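Local coordinates for protein L-threonine dehydrogenase (Flavobacterium frigidimaris, PDB 2YY7) that binds NAD and probably uses it to oxidise L-threonine at its 3-hydroxyl group, as a member of the NAD(P)-dependent epimerase/dehydratase family, at residues 2-7 with 65-70; 199-204 with 263-268; 233-238 with 289-294. All blocks are in the same frame, centred on the assembly; numbering follows the deposited sequence.

In the fold
Contacts 1 and 3 lie by the large mixed sheet of a Rossmann-type dehydrogenase, which carries NAD, and contact 2 lies on the opposite side of the chain's centre. Contact 1 is complete before the others begin; it joins strand 5-8 of that sheet to the turn after helix 57-66. Contacts 2 and 3 interlock in sequence, since 233-238 lies between the two strands of contact 2 and 289-294 follows both. Contact 2 is a separate two-stranded parallel sheet, its centre about 44 Å from that of contact 1 and about 39 Å from that of contact 3. Contact 3, its centre about 24 Å from that of contact 1, packs helix 286-292 back on the Rossmann part.

Contact 1 of 3, residues 2-7 with 65-70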
loop_
_atom_site.group_PDB
_atom_site.type_symbol
_atom_site.label_atom_id
_atom_site.label_comp_id
_atom_site.label_asym_id
_atom_site.label_seq_id
_atom_site.Cartn_x
_atom_site.Cartn_y
_atom_site.Cartn_z
ATOM N N ASN A 2 23.691 27.014 -2.430
ATOM C CA ASN A 2 22.472 26.609 -3.114
ATOM C C ASN A 2 22.527 25.124 -3.424
ATOM O O ASN A 2 23.600 24.557 -3.621
ATOM C CB ASN A 2 22.287 27.397 -4.414
ATOM C CG ASN A 2 21.714 28.781 -4.182
ATOM O OD1 ASN A 2 21.477 29.529 -5.128
ATOM N ND2 ASN A 2 21.486 29.129 -2.918
ATOM N N PRO A 3 21.362 24.471 -3.471
ATOM C CA PRO A 3 21.330 23.040 -3.764
ATOM C C PRO A 3 21.609 22.756 -5.232
ATOM O O PRO A 3 21.486 23.635 -6.084
ATOM C CB PRO A 3 19.914 22.649 -3.367
ATOM C CG PRO A 3 19.128 23.857 -3.780
ATOM C CD PRO A 3 19.997 24.999 -3.279
ATOM N N LYS A 4 22.002 21.522 -5.513
ATOM C CA LYS A 4 22.259 21.092 -6.874
ATOM C C LYS A 4 21.092 20.142 -7.118
ATOM O O LYS A 4 21.038 19.053 -6.549
ATOM C CB LYS A 4 23.595 20.357 -6.962
ATOM C CG LYS A 4 24.033 20.095 -8.382
ATOM C CD LYS A 4 24.145 21.395 -9.171
ATOM C CE LYS A 4 24.610 21.125 -10.591
ATOM N NZ LYS A 4 25.956 20.473 -10.595
ATOM N N ILE A 5 20.164 20.569 -7.965
ATOM C CA ILE A 5 18.945 19.818 -8.231
ATOM C C ILE A 5 18.887 18.939 -9.477
ATOM O O ILE A 5 19.345 19.321 -10.552
ATOM C CB ILE A 5 17.743 20.795 -8.285
ATOM C CG1 ILE A 5 17.691 21.618 -6.992
ATOM C CG2 ILE A 5 16.440 20.021 -8.488
ATOM C CD1 ILE A 5 16.782 22.832 -7.061
ATOM N N LEU A 6 18.300 17.760 -9.312
ATOM C CA LEU A 6 18.106 16.831 -10.414
ATOM C C LEU A 6 16.612 16.545 -10.503
ATOM O O LEU A 6 16.013 16.010 -9.566
ATOM C CB LEU A 6 18.863 15.520 -10.184
ATOM C CG LEU A 6 18.565 14.430 -11.221
ATOM C CD1 LEU A 6 18.979 14.907 -12.619
ATOM C CD2 LEU A 6 19.302 13.148 -10.847
ATOM N N ILE A 7 16.004 16.935 -11.618
ATOM C CA ILE A 7 14.585 16.691 -11.825
ATOM C C ILE A 7 14.445 15.514 -12.786
ATOM O O ILE A 7 14.867 15.588 -13.939
ATOM C CB ILE A 7 13.885 17.924 -12.430
ATOM C CG1 ILE A 7 13.968 19.099 -11.453
ATOM C CG2 ILE A 7 12.429 17.595 -12.735
ATOM C CD1 ILE A 7 13.498 20.410 -12.035
ATOM N N GLU A 65 26.346 11.594 -9.213
ATOM C CA GLU A 65 27.785 11.742 -9.046
ATOM C C GLU A 65 28.418 12.784 -9.981
ATOM O O GLU A 65 29.189 13.635 -9.531
ATOM C CB GLU A 65 28.462 10.377 -9.234
ATOM C CG GLU A 65 29.858 10.270 -8.638
ATOM C CD GLU A 65 30.882 11.107 -9.379
ATOM O OE1 GLU A 65 31.031 10.912 -10.607
ATOM O OE2 GLU A 65 31.540 11.952 -8.733
ATOM N N VAL A 66 28.092 12.735 -11.274
ATOM C CA VAL A 66 28.671 13.688 -12.220
ATOM C C VAL A 66 28.133 15.109 -12.102
ATOM O O VAL A 66 28.774 16.054 -12.566
ATOM C CB VAL A 66 28.520 13.218 -13.688
ATOM C CG1 VAL A 66 29.344 11.962 -13.909
ATOM C CG2 VAL A 66 27.064 12.978 -14.027
ATOM N N HIS A 67 26.960 15.266 -11.494
ATOM C CA HIS A 67 26.386 16.594 -11.302
ATOM C C HIS A 67 26.337 16.961 -9.822
ATOM O O HIS A 67 25.721 17.956 -9.441
ATOM C CB HIS A 67 24.988 16.676 -11.926
ATOM C CG HIS A 67 25.009 16.759 -13.423
ATOM N ND1 HIS A 67 25.443 17.877 -14.098
ATOM C CD2 HIS A 67 24.685 15.849 -14.372
ATOM C CE1 HIS A 67 25.387 17.655 -15.399
ATOM N NE2 HIS A 67 24.930 16.431 -15.592
ATOM N N LYS A 68 26.999 16.151 -8.999
ATOM C CA LYS A 68 27.076 16.381 -7.555
ATOM C C LYS A 68 25.733 16.849 -6.997
ATOM O O LYS A 68 25.639 17.906 -6.369
ATOM C CB LYS A 68 28.153 17.428 -7.261
ATOM C CG LYS A 68 29.500 17.131 -7.916
ATOM C CD LYS A 68 30.131 15.851 -7.372
ATOM C CE LYS A 68 31.443 15.536 -8.089
ATOM N NZ LYS A 68 32.115 14.325 -7.537
ATOM N N ILE A 69 24.708 16.035 -7.217
ATOM C CA ILE A 69 23.345 16.339 -6.791
ATOM C C ILE A 69 23.093 16.252 -5.292
ATOM O O ILE A 69 23.573 15.334 -4.625
ATOM C CB ILE A 69 22.340 15.395 -7.495
ATOM C CG1 ILE A 69 22.444 15.569 -9.016
ATOM C CG2 ILE A 69 20.916 15.659 -6.990
ATOM C CD1 ILE A 69 22.154 16.973 -9.496
ATOM N N THR A 70 22.323 17.206 -4.773
ATOM C CA THR A 70 21.966 17.219 -3.359
ATOM C C THR A 70 20.458 16.987 -3.204
ATOM O O THR A 70 20.024 16.371 -2.236
ATOM C CB THR A 70 22.339 18.561 -2.676
ATOM O OG1 THR A 70 21.588 19.631 -3.262
ATOM C CG2 THR A 70 23.827 18.844 -2.835
#
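K4 meets the 65-70 segment through three hydrogen bonds, two from its backbone and one from its ammonium group. Its amide N donates to OG1 of T70 at 3.0 Å, while its carbonyl O accepts the amide N of T70 at 2.9 Å, nearly straight at 168°. T70 therefore engages both polar backbone atoms of K4, its OG1 brought round to K4 N by a chi1 of 64°. The lysine chain bends at chi2 and chi4 and curls over the turn, so that NZ reaches the carbonyl O of H67 at 2.8 Å from above the carbonyl plane. That carbonyl lies where helix 57-66 ends in a Schellman motif, with K68 at positive phi as its C-prime residue. K4 CB rests against K68 O at 3.2 Å. Deeper in, CD1 and CG2 of I69 lie against CB of L6, with CD1 at 3.7 Å, a small apolar patch beneath the polar layer. The Schellman turn leads directly into strand 71-74, which pairs in parallel with strand 5-8 in the Rossmann sheet. On the neighbouring strand 31-35, I32 touches both L6 and H67, whose NE2 is hydrogen-bonded to E50, and helix 13-26 packs on I5.

Contact 2 of 3, residues 199-204 with 263-268; sequences KKYECF and FTITYE
Y201 and C203 each bond T266 through the backbone, within a ladder of five hydrogen bonds that pairs K200 with T264 and C203 with Y267 in parallel. The ladder is longest where it starts, T264 N to K199 O at 3.3 Å, and tightens to 2.8 Å where E268 N meets C203 O. On the face carrying Y201 and C203 the contacts are apolar. I265 lies beside Y201, pointing the same way; with CG1 anti to the backbone N (chi1 -176°), its CD1 touches both CD1 of the Y201 ring (4.1 Å) and C203 CB (4.0 Å). C203 CB lies 3.6 Å from CD1 of the Y267 ring. Y201 CB comes to the edge of the F263 ring, in its plane, 3.8 Å from CE1. On the polar face, T264 OG1 donates to a water that donates to K199 O, and E202 CG lies alongside T266 OG1 at 3.4 Å. Helix 187-197 covers Y201 and C203, whereas helix 249-257 packs on F263 and Y267, so each strand is backed by its preceding helix. This small sheet stands apart from the nucleotide-binding sheet, consistent with the substrate-side lobe of extended short-chain dehydrogenases. E202 OE2 and E268 OE1 approach to 3.7 Å; a water donating to both carboxylates probably eases their repulsion, while their closeness may raise the pKa of one.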
loop_
_atom_site.group_PDB
_atom_site.type_symbol
_atom_site.label_atom_id
_atom_site.label_comp_id
_atom_site.label_asym_id
_atom_site.label_seq_id
_atom_site.Cartn_x
_atom_site.Cartn_y
_atom_site.Cartn_z
ATOM N N LYS A 199 -14.432 25.724 -30.085
ATOM C CA LYS A 199 -15.563 26.420 -29.484
ATOM C C LYS A 199 -16.599 25.421 -28.974
ATOM O O LYS A 199 -17.761 25.768 -28.775
ATOM C CB LYS A 199 -16.209 27.358 -30.503
ATOM C CG LYS A 199 -16.235 28.806 -30.070
ATOM C CD LYS A 199 -14.831 29.362 -29.870
ATOM C CE LYS A 199 -14.064 29.438 -31.181
ATOM N NZ LYS A 199 -12.744 30.112 -31.004
ATOM N N LYS A 200 -16.165 24.177 -28.784
ATOM C CA LYS A 200 -17.022 23.109 -28.274
ATOM C C LYS A 200 -16.131 21.991 -27.737
ATOM O O LYS A 200 -14.985 21.845 -28.160
ATOM C CB LYS A 200 -17.943 22.571 -29.376
ATOM C CG LYS A 200 -17.224 21.966 -30.566
ATOM C CD LYS A 200 -18.213 21.505 -31.630
ATOM C CE LYS A 200 -19.098 22.655 -32.107
ATOM N NZ LYS A 200 -20.072 22.225 -33.154
ATOM N N TYR A 201 -16.657 21.204 -26.806
ATOM C CA TYR A 201 -15.876 20.129 -26.211
ATOM C C TYR A 201 -16.737 18.941 -25.798
ATOM O O TYR A 201 -17.870 19.105 -25.347
ATOM C CB TYR A 201 -15.123 20.667 -24.983
ATOM C CG TYR A 201 -14.350 19.629 -24.185
ATOM C CD1 TYR A 201 -14.537 19.507 -22.807
ATOM C CD2 TYR A 201 -13.435 18.775 -24.803
ATOM C CE1 TYR A 201 -13.839 18.563 -22.063
ATOM C CE2 TYR A 201 -12.724 17.822 -24.066
ATOM C CZ TYR A 201 -12.934 17.722 -22.694
ATOM O OH TYR A 201 -12.261 16.779 -21.957
ATOM N N GLU A 202 -16.191 17.744 -25.976
ATOM C CA GLU A 202 -16.870 16.524 -25.576
ATOM C C GLU A 202 -16.089 16.005 -24.369
ATOM O O GLU A 202 -14.993 15.465 -24.504
ATOM C CB GLU A 202 -16.878 15.513 -26.727
ATOM C CG GLU A 202 -17.752 15.964 -27.905
ATOM C CD GLU A 202 -17.885 14.911 -28.993
ATOM O OE1 GLU A 202 -18.642 15.141 -29.958
ATOM O OE2 GLU A 202 -17.233 13.854 -28.886
ATOM N N CYS A 203 -16.669 16.203 -23.190
ATOM C CA CYS A 203 -16.071 15.822 -21.912
ATOM C C CYS A 203 -16.142 14.322 -21.601
ATOM O O CYS A 203 -17.183 13.696 -21.798
ATOM C CB CYS A 203 -16.771 16.611 -20.804
ATOM S SG CYS A 203 -15.934 16.635 -19.217
ATOM N N PHE A 204 -15.047 13.749 -21.100
ATOM C CA PHE A 204 -15.036 12.326 -20.778
ATOM C C PHE A 204 -15.477 11.991 -19.348
ATOM O O PHE A 204 -15.297 10.865 -18.880
ATOM C CB PHE A 204 -13.661 11.709 -21.084
ATOM C CG PHE A 204 -12.527 12.259 -20.260
ATOM C CD1 PHE A 204 -12.382 11.908 -18.922
ATOM C CD2 PHE A 204 -11.568 13.089 -20.843
ATOM C CE1 PHE A 204 -11.295 12.367 -18.175
ATOM C CE2 PHE A 204 -10.478 13.554 -20.106
ATOM C CZ PHE A 204 -10.340 13.192 -18.771
ATOM N N PHE A 263 -19.251 28.971 -26.580
ATOM C CA PHE A 263 -18.754 27.654 -26.189
ATOM C C PHE A 263 -19.865 26.716 -25.735
ATOM O O PHE A 263 -20.712 27.092 -24.931
ATOM C CB PHE A 263 -17.730 27.784 -25.058
ATOM C CG PHE A 263 -17.252 26.461 -24.519
ATOM C CD1 PHE A 263 -16.607 25.548 -25.348
ATOM C CD2 PHE A 263 -17.437 26.135 -23.180
ATOM C CE1 PHE A 263 -16.149 24.328 -24.852
ATOM C CE2 PHE A 263 -16.984 24.916 -22.670
ATOM C CZ PHE A 263 -16.337 24.009 -23.509
ATOM N N THR A 264 -19.846 25.489 -26.245
ATOM C CA THR A 264 -20.838 24.490 -25.869
ATOM C C THR A 264 -20.127 23.221 -25.416
ATOM O O THR A 264 -19.014 22.931 -25.855
ATOM C CB THR A 264 -21.772 24.148 -27.043
ATOM O OG1 THR A 264 -21.001 23.655 -28.144
ATOM C CG2 THR A 264 -22.551 25.382 -27.476
ATOM N N ILE A 265 -20.776 22.460 -24.543
ATOM C CA ILE A 265 -20.179 21.238 -24.029
ATOM C C ILE A 265 -21.180 20.094 -23.907
ATOM O O ILE A 265 -22.313 20.288 -23.468
ATOM C CB ILE A 265 -19.539 21.494 -22.642
ATOM C CG1 ILE A 265 -18.831 20.231 -22.135
ATOM C CG2 ILE A 265 -20.609 21.930 -21.648
ATOM C CD1 ILE A 265 -18.046 20.450 -20.849
ATOM N N THR A 266 -20.752 18.906 -24.319
ATOM C CA THR A 266 -21.574 17.708 -24.229
ATOM C C THR A 266 -20.777 16.732 -23.365
ATOM O O THR A 266 -19.558 16.859 -23.250
ATOM C CB THR A 266 -21.854 17.095 -25.617
ATOM O OG1 THR A 266 -20.618 16.833 -26.291
ATOM C CG2 THR A 266 -22.695 18.053 -26.454
ATOM N N TYR A 267 -21.460 15.764 -22.768
ATOM C CA TYR A 267 -20.809 14.818 -21.868
ATOM C C TYR A 267 -20.882 13.353 -22.306
ATOM O O TYR A 267 -21.967 12.782 -22.432
ATOM C CB TYR A 267 -21.420 14.990 -20.474
ATOM C CG TYR A 267 -21.267 16.402 -19.932
ATOM C CD1 TYR A 267 -20.081 16.807 -19.319
ATOM C CD2 TYR A 267 -22.285 17.349 -20.084
ATOM C CE1 TYR A 267 -19.906 18.114 -18.873
ATOM C CE2 TYR A 267 -22.118 18.665 -19.641
ATOM C CZ TYR A 267 -20.923 19.037 -19.038
ATOM O OH TYR A 267 -20.724 20.336 -18.616
ATOM N N GLU A 268 -19.717 12.749 -22.530
ATOM C CA GLU A 268 -19.643 11.351 -22.945
ATOM C C GLU A 268 -18.636 10.602 -22.076
ATOM O O GLU A 268 -17.530 10.283 -22.516
ATOM C CB GLU A 268 -19.241 11.263 -24.420
ATOM C CG GLU A 268 -20.174 12.040 -25.342
ATOM C CD GLU A 268 -19.833 11.881 -26.810
ATOM O OE1 GLU A 268 -20.456 12.583 -27.637
ATOM O OE2 GLU A 268 -18.952 11.055 -27.138
HETATM O O HOH W 1 -20.353 25.885 -29.593
HETATM O O HOH W 2 -18.060 11.690 -29.989
#

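Contact 3 of 3, residues 233-238 with 289-294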
loop_
_atom_site.group_PDB
_atom_site.type_symbol
_atom_site.label_atom_id
_atom_site.label_comp_id
_atom_site.label_asym_id
_atom_site.label_seq_id
_atom_site.Cartn_x
_atom_site.Cartn_y
_atom_site.Cartn_z
ATOM N N LYS A 233 9.798 21.712 10.267
ATOM C CA LYS A 233 8.432 22.097 9.929
ATOM C C LYS A 233 7.701 20.998 9.174
ATOM O O LYS A 233 6.481 21.043 9.038
ATOM C CB LYS A 233 8.415 23.385 9.101
ATOM C CG LYS A 233 8.583 24.648 9.936
ATOM C CD LYS A 233 8.406 25.892 9.085
ATOM C CE LYS A 233 8.559 27.159 9.909
ATOM N NZ LYS A 233 8.466 28.378 9.049
ATOM N N ILE A 234 8.451 20.018 8.680
ATOM C CA ILE A 234 7.864 18.895 7.956
ATOM C C ILE A 234 7.493 17.861 9.013
ATOM O O ILE A 234 8.336 17.090 9.461
ATOM C CB ILE A 234 8.877 18.282 6.964
ATOM C CG1 ILE A 234 9.408 19.371 6.024
ATOM C CG2 ILE A 234 8.221 17.154 6.170
ATOM C CD1 ILE A 234 8.332 20.102 5.233
ATOM N N LYS A 235 6.227 17.852 9.416
ATOM C CA LYS A 235 5.769 16.939 10.452
ATOM C C LYS A 235 5.136 15.645 9.946
ATOM O O LYS A 235 5.011 14.678 10.696
ATOM C CB LYS A 235 4.800 17.675 11.379
ATOM C CG LYS A 235 5.415 18.933 12.000
ATOM C CD LYS A 235 4.478 19.587 12.997
ATOM C CE LYS A 235 5.071 20.882 13.536
ATOM N NZ LYS A 235 6.410 20.670 14.154
ATOM N N ILE A 236 4.732 15.631 8.682
ATOM C CA ILE A 236 4.133 14.442 8.093
ATOM C C ILE A 236 5.147 13.900 7.087
ATOM O O ILE A 236 5.593 14.616 6.186
ATOM C CB ILE A 236 2.797 14.776 7.398
ATOM C CG1 ILE A 236 1.831 15.389 8.422
ATOM C CG2 ILE A 236 2.191 13.510 6.789
ATOM C CD1 ILE A 236 0.467 15.755 7.864
ATOM N N HIS A 237 5.510 12.631 7.245
ATOM C CA HIS A 237 6.515 12.033 6.384
ATOM C C HIS A 237 6.010 11.027 5.353
ATOM O O HIS A 237 6.796 10.340 4.693
ATOM C CB HIS A 237 7.605 11.457 7.283
ATOM C CG HIS A 237 8.127 12.460 8.268
ATOM N ND1 HIS A 237 8.896 13.540 7.889
ATOM C CD2 HIS A 237 7.910 12.604 9.597
ATOM C CE1 HIS A 237 9.129 14.305 8.940
ATOM N NE2 HIS A 237 8.540 13.761 9.990
ATOM N N SER A 238 4.689 10.964 5.217
ATOM C CA SER A 238 4.045 10.118 4.226
ATOM C C SER A 238 3.840 11.108 3.078
ATOM O O SER A 238 4.680 11.212 2.184
ATOM C CB SER A 238 2.704 9.595 4.761
ATOM O OG SER A 238 1.934 10.639 5.340
ATOM N N ARG A 289 -1.109 23.803 5.548
ATOM C CA ARG A 289 -1.159 25.238 5.806
ATOM C C ARG A 289 -0.585 25.570 7.182
ATOM O O ARG A 289 0.093 26.582 7.352
ATOM C CB ARG A 289 -2.605 25.739 5.685
ATOM C CG ARG A 289 -3.238 25.398 4.333
ATOM C CD ARG A 289 -4.632 25.995 4.134
ATOM N NE ARG A 289 -5.189 25.558 2.855
ATOM C CZ ARG A 289 -5.374 26.333 1.788
ATOM N NH1 ARG A 289 -5.062 27.623 1.818
ATOM N NH2 ARG A 289 -5.839 25.800 0.669
ATOM N N GLU A 290 -0.842 24.702 8.155
ATOM C CA GLU A 290 -0.357 24.909 9.517
ATOM C C GLU A 290 1.135 24.604 9.683
ATOM O O GLU A 290 1.865 25.382 10.300
ATOM C CB GLU A 290 -1.178 24.050 10.489
ATOM C CG GLU A 290 -0.616 23.953 11.900
ATOM C CD GLU A 290 -1.455 23.055 12.801
ATOM O OE1 GLU A 290 -1.039 22.804 13.953
ATOM O OE2 GLU A 290 -2.533 22.600 12.359
ATOM N N ASP A 291 1.588 23.482 9.128
ATOM C CA ASP A 291 2.992 23.084 9.251
ATOM C C ASP A 291 4.004 23.916 8.473
ATOM O O ASP A 291 5.034 24.311 9.024
ATOM C CB ASP A 291 3.169 21.614 8.860
ATOM C CG ASP A 291 2.437 20.668 9.796
ATOM O OD1 ASP A 291 1.974 21.119 10.867
ATOM O OD2 ASP A 291 2.337 19.468 9.460
ATOM N N TRP A 292 3.740 24.170 7.195
ATOM C CA TRP A 292 4.681 24.958 6.409
ATOM C C TRP A 292 4.082 26.149 5.668
ATOM O O TRP A 292 4.628 26.605 4.664
ATOM C CB TRP A 292 5.463 24.059 5.434
ATOM C CG TRP A 292 4.645 23.047 4.690
ATOM C CD1 TRP A 292 4.255 21.814 5.139
ATOM C CD2 TRP A 292 4.162 23.156 3.346
ATOM N NE1 TRP A 292 3.563 21.147 4.153
ATOM C CE2 TRP A 292 3.491 21.949 3.043
ATOM C CE3 TRP A 292 4.232 24.156 2.367
ATOM C CZ2 TRP A 292 2.894 21.713 1.798
ATOM C CZ3 TRP A 292 3.639 23.923 1.128
ATOM C CH2 TRP A 292 2.980 22.709 0.857
ATOM N N ASP A 293 2.963 26.653 6.178
ATOM C CA ASP A 293 2.302 27.824 5.608
ATOM C C ASP A 293 1.810 27.726 4.173
ATOM O O ASP A 293 1.908 28.693 3.419
ATOM C CB ASP A 293 3.218 29.041 5.722
ATOM C CG ASP A 293 3.403 29.497 7.152
ATOM O OD1 ASP A 293 2.383 29.801 7.807
ATOM O OD2 ASP A 293 4.564 29.553 7.616
ATOM N N TRP A 294 1.278 26.573 3.785
ATOM C CA TRP A 294 0.760 26.435 2.433
ATOM C C TRP A 294 -0.439 27.360 2.247
ATOM O O TRP A 294 -1.274 27.488 3.138
ATOM C CB TRP A 294 0.314 24.996 2.161
ATOM C CG TRP A 294 -0.571 24.876 0.942
ATOM C CD1 TRP A 294 -1.815 24.319 0.885
ATOM C CD2 TRP A 294 -0.277 25.336 -0.386
ATOM N NE1 TRP A 294 -2.316 24.401 -0.391
ATOM C CE2 TRP A 294 -1.395 25.021 -1.193
ATOM C CE3 TRP A 294 0.819 25.985 -0.972
ATOM C CZ2 TRP A 294 -1.449 25.331 -2.558
ATOM C CZ3 TRP A 294 0.765 26.294 -2.331
ATOM C CH2 TRP A 294 -0.364 25.966 -3.107
#
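K233 and D291 bring the two backbones nearest, their CA atoms 5.6 Å apart, where an irregular loop packs on the C-terminal turn of helix 286-292. The loop belongs to the Rossmann-type fold, linking helix 216-228 to strand 240-241, which pairs with strand 164-174; in the other segment D293 has positive phi and is not helical. No hydrogen bond passes directly between the segments. The K233 carbonyl O lies 3.4 Å from D291 CB, and in return the extended K233 chain runs past the D291 carbonyl O, its CB, CG and CD all close by. Its NZ stays 4.3 Å from D293 OD2, opposite charges near each other but not in contact. The carboxylate of D291 lies against the aliphatic part of K235, CD being 3.6 Å from OD1 and CB equally near OD2. D291 OD2 is also hydrogen-bonded to the hydroxyl of Y240, which bonds the backbone N atoms of K235 and I236 as well, so this tyrosine links the aspartate to the loop. Replacing D291 by an alanine removes the carboxylate and is likely to leave the Y240 hydroxyl without this partner and a gap beside the K235 chain. On the buried side W292 packs with I226 of helix 216-228 and meets Y240 edge-to-face. With chi1 at -55° and chi2 at -57°, I234 turns its CD1 back to within 4.4 Å of CD1 of the W292 ring.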